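Local coordinates for protein lysin (Enterococcus phage IMEEF1, PDB 6IST) that binds calcium and probably cleaves the peptidoglycan of its enterococcal host through a cysteine peptidase-type CHAP domain, at residues 71-76 against 135-140. Numbering follows the deposited sequence.
Sequences QIKAGD and VIRPPY
R137, at the end of strand 132-137, forms a side-on, two-nitrogen salt bridge with D76, the last residue of the K73-D76 type II beta turn, which leads into the adjacent strand 77-80 of the antiparallel CHAP-domain sheet. From CB through CG to CD the arginine runs past D76 OD1, with R137 CB and CG each 3.5 Å from it; the bend at chi3 (-54°) then turns the guanidinium back onto the carboxylate. R137 NE donates to D76 OD1 at 2.8 Å and R137 NH2 to D76 OD2 at 2.7 Å, both nearly straight. Each oxygen uses its syn lone pair, and the carboxylate and guanidinium planes lie 6° apart, as expected of a side-on bidentate pair. R137 NH2 spends a second hydrogen on Q71 O (2.9 Å), a more bent bond at 143°, while NH1 reaches the same carbonyl through a water. K73 CG lies 3.4 Å above the R137 guanidinium plane, offset toward its rim. D76 OD2 accepts from two donors, R137 NH2 on the strand and, from above the carboxylate plane, K73 N at the turn's start. V135 CG2 is 3.6 Å from D76 OD2. Beyond P138, Y140 OH donates to G75 O at 2.7 Å, with that oxygen at the ring's edge.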
loop_
_atom_site.group_PDB
_atom_site.type_symbol
_atom_site.label_atom_id
_atom_site.label_comp_id
_atom_site.label_asym_id
_atom_site.label_seq_id
_atom_site.Cartn_x
_atom_site.Cartn_y
_atom_site.Cartn_z
ATOM N N GLN C 71 -33.774 -3.798 -4.914
ATOM C CA GLN C 71 -32.452 -4.323 -4.952
ATOM C C GLN C 71 -31.433 -3.532 -4.058
ATOM O O GLN C 71 -30.306 -3.951 -3.961
ATOM C CB GLN C 71 -31.923 -4.312 -6.413
ATOM C CG GLN C 71 -32.745 -5.122 -7.406
ATOM C CD GLN C 71 -32.236 -4.937 -8.834
ATOM O OE1 GLN C 71 -32.709 -4.076 -9.537
ATOM N NE2 GLN C 71 -31.202 -5.680 -9.214
ATOM N N ILE C 72 -31.811 -2.361 -3.527
ATOM C CA ILE C 72 -30.920 -1.453 -2.820
ATOM C C ILE C 72 -30.869 -1.974 -1.401
ATOM O O ILE C 72 -31.931 -2.317 -0.828
ATOM C CB ILE C 72 -31.403 0.005 -2.811
ATOM C CG1 ILE C 72 -31.311 0.539 -4.255
ATOM C CG2 ILE C 72 -30.551 0.899 -1.924
ATOM C CD1 ILE C 72 -32.153 1.778 -4.506
ATOM N N LYS C 73 -29.658 -2.091 -0.899
ATOM C CA LYS C 73 -29.403 -2.469 0.490
ATOM C C LYS C 73 -28.758 -1.335 1.227
ATOM O O LYS C 73 -27.981 -0.530 0.669
ATOM C CB LYS C 73 -28.479 -3.690 0.539
ATOM C CG LYS C 73 -29.005 -4.927 -0.116
ATOM C CD LYS C 73 -30.054 -5.634 0.687
ATOM C CE LYS C 73 -30.610 -6.841 -0.099
ATOM N NZ LYS C 73 -31.578 -7.668 0.692
ATOM N N ALA C 74 -28.985 -1.267 2.539
ATOM C CA ALA C 74 -28.355 -0.263 3.332
ATOM C C ALA C 74 -26.827 -0.385 3.244
ATOM O O ALA C 74 -26.290 -1.500 3.157
ATOM C CB ALA C 74 -28.814 -0.381 4.781
ATOM N N GLY C 75 -26.200 0.745 3.002
ATOM C CA GLY C 75 -24.735 0.877 2.951
ATOM C C GLY C 75 -24.208 0.788 1.510
ATOM O O GLY C 75 -22.988 0.922 1.296
ATOM N N ASP C 76 -25.115 0.673 0.580
ATOM C CA ASP C 76 -24.804 0.699 -0.870
ATOM C C ASP C 76 -24.430 2.120 -1.235
ATOM O O ASP C 76 -24.947 3.083 -0.651
ATOM C CB ASP C 76 -25.995 0.323 -1.697
ATOM C CG ASP C 76 -26.197 -1.197 -1.831
ATOM O OD1 ASP C 76 -25.287 -1.976 -1.434
ATOM O OD2 ASP C 76 -27.241 -1.574 -2.439
ATOM N N VAL C 135 -25.860 0.447 -8.065
ATOM C CA VAL C 135 -25.215 0.513 -6.830
ATOM C C VAL C 135 -23.829 -0.062 -6.885
ATOM O O VAL C 135 -23.569 -0.886 -7.781
ATOM C CB VAL C 135 -25.979 -0.194 -5.722
ATOM C CG1 VAL C 135 -27.291 0.527 -5.484
ATOM C CG2 VAL C 135 -26.113 -1.699 -5.905
ATOM N N ILE C 136 -22.957 0.447 -6.029
ATOM C CA ILE C 136 -21.705 -0.280 -5.640
ATOM C C ILE C 136 -21.966 -0.769 -4.266
ATOM O O ILE C 136 -22.371 0.006 -3.389
ATOM C CB ILE C 136 -20.472 0.598 -5.781
ATOM C CG1 ILE C 136 -20.199 0.767 -7.241
ATOM C CG2 ILE C 136 -19.256 -0.055 -5.120
ATOM C CD1 ILE C 136 -19.201 1.847 -7.637
ATOM N N ARG C 137 -21.836 -2.078 -4.098
ATOM C CA ARG C 137 -22.034 -2.728 -2.806
ATOM C C ARG C 137 -20.675 -3.061 -2.192
ATOM O O ARG C 137 -19.958 -3.934 -2.704
ATOM C CB ARG C 137 -22.893 -3.955 -3.009
ATOM C CG ARG C 137 -23.103 -4.737 -1.747
ATOM C CD ARG C 137 -24.378 -5.540 -1.885
ATOM N NE ARG C 137 -25.494 -4.652 -2.252
ATOM C CZ ARG C 137 -26.625 -5.040 -2.864
ATOM N NH1 ARG C 137 -26.824 -6.325 -3.155
ATOM N NH2 ARG C 137 -27.565 -4.161 -3.163
ATOM N N PRO C 138 -20.272 -2.324 -1.148
ATOM C CA PRO C 138 -18.989 -2.624 -0.446
ATOM C C PRO C 138 -19.166 -3.949 0.304
ATOM O O PRO C 138 -20.325 -4.361 0.604
ATOM C CB PRO C 138 -18.827 -1.509 0.580
ATOM C CG PRO C 138 -19.706 -0.424 0.092
ATOM C CD PRO C 138 -20.886 -1.113 -0.594
ATOM N N PRO C 139 -18.072 -4.583 0.606
ATOM C CA PRO C 139 -18.081 -5.849 1.375
ATOM C C PRO C 139 -18.195 -5.587 2.885
ATOM O O PRO C 139 -17.243 -5.219 3.533
ATOM C CB PRO C 139 -16.754 -6.458 1.021
ATOM C CG PRO C 139 -15.851 -5.339 0.726
ATOM C CD PRO C 139 -16.694 -4.179 0.278
ATOM N N TYR C 140 -19.388 -5.717 3.423
ATOM C CA TYR C 140 -19.621 -5.512 4.837
ATOM C C TYR C 140 -19.536 -6.883 5.553
ATOM O O TYR C 140 -19.834 -7.900 4.947
ATOM C CB TYR C 140 -21.009 -4.926 5.047
ATOM C CG TYR C 140 -21.113 -3.478 4.617
ATOM C CD1 TYR C 140 -20.373 -2.503 5.252
ATOM C CD2 TYR C 140 -21.918 -3.094 3.546
ATOM C CE1 TYR C 140 -20.462 -1.167 4.877
ATOM C CE2 TYR C 140 -21.972 -1.751 3.153
ATOM C CZ TYR C 140 -21.230 -0.794 3.796
ATOM O OH TYR C 140 -21.287 0.571 3.362
HETATM O O HOH W 1 -29.517 -6.504 -4.402
#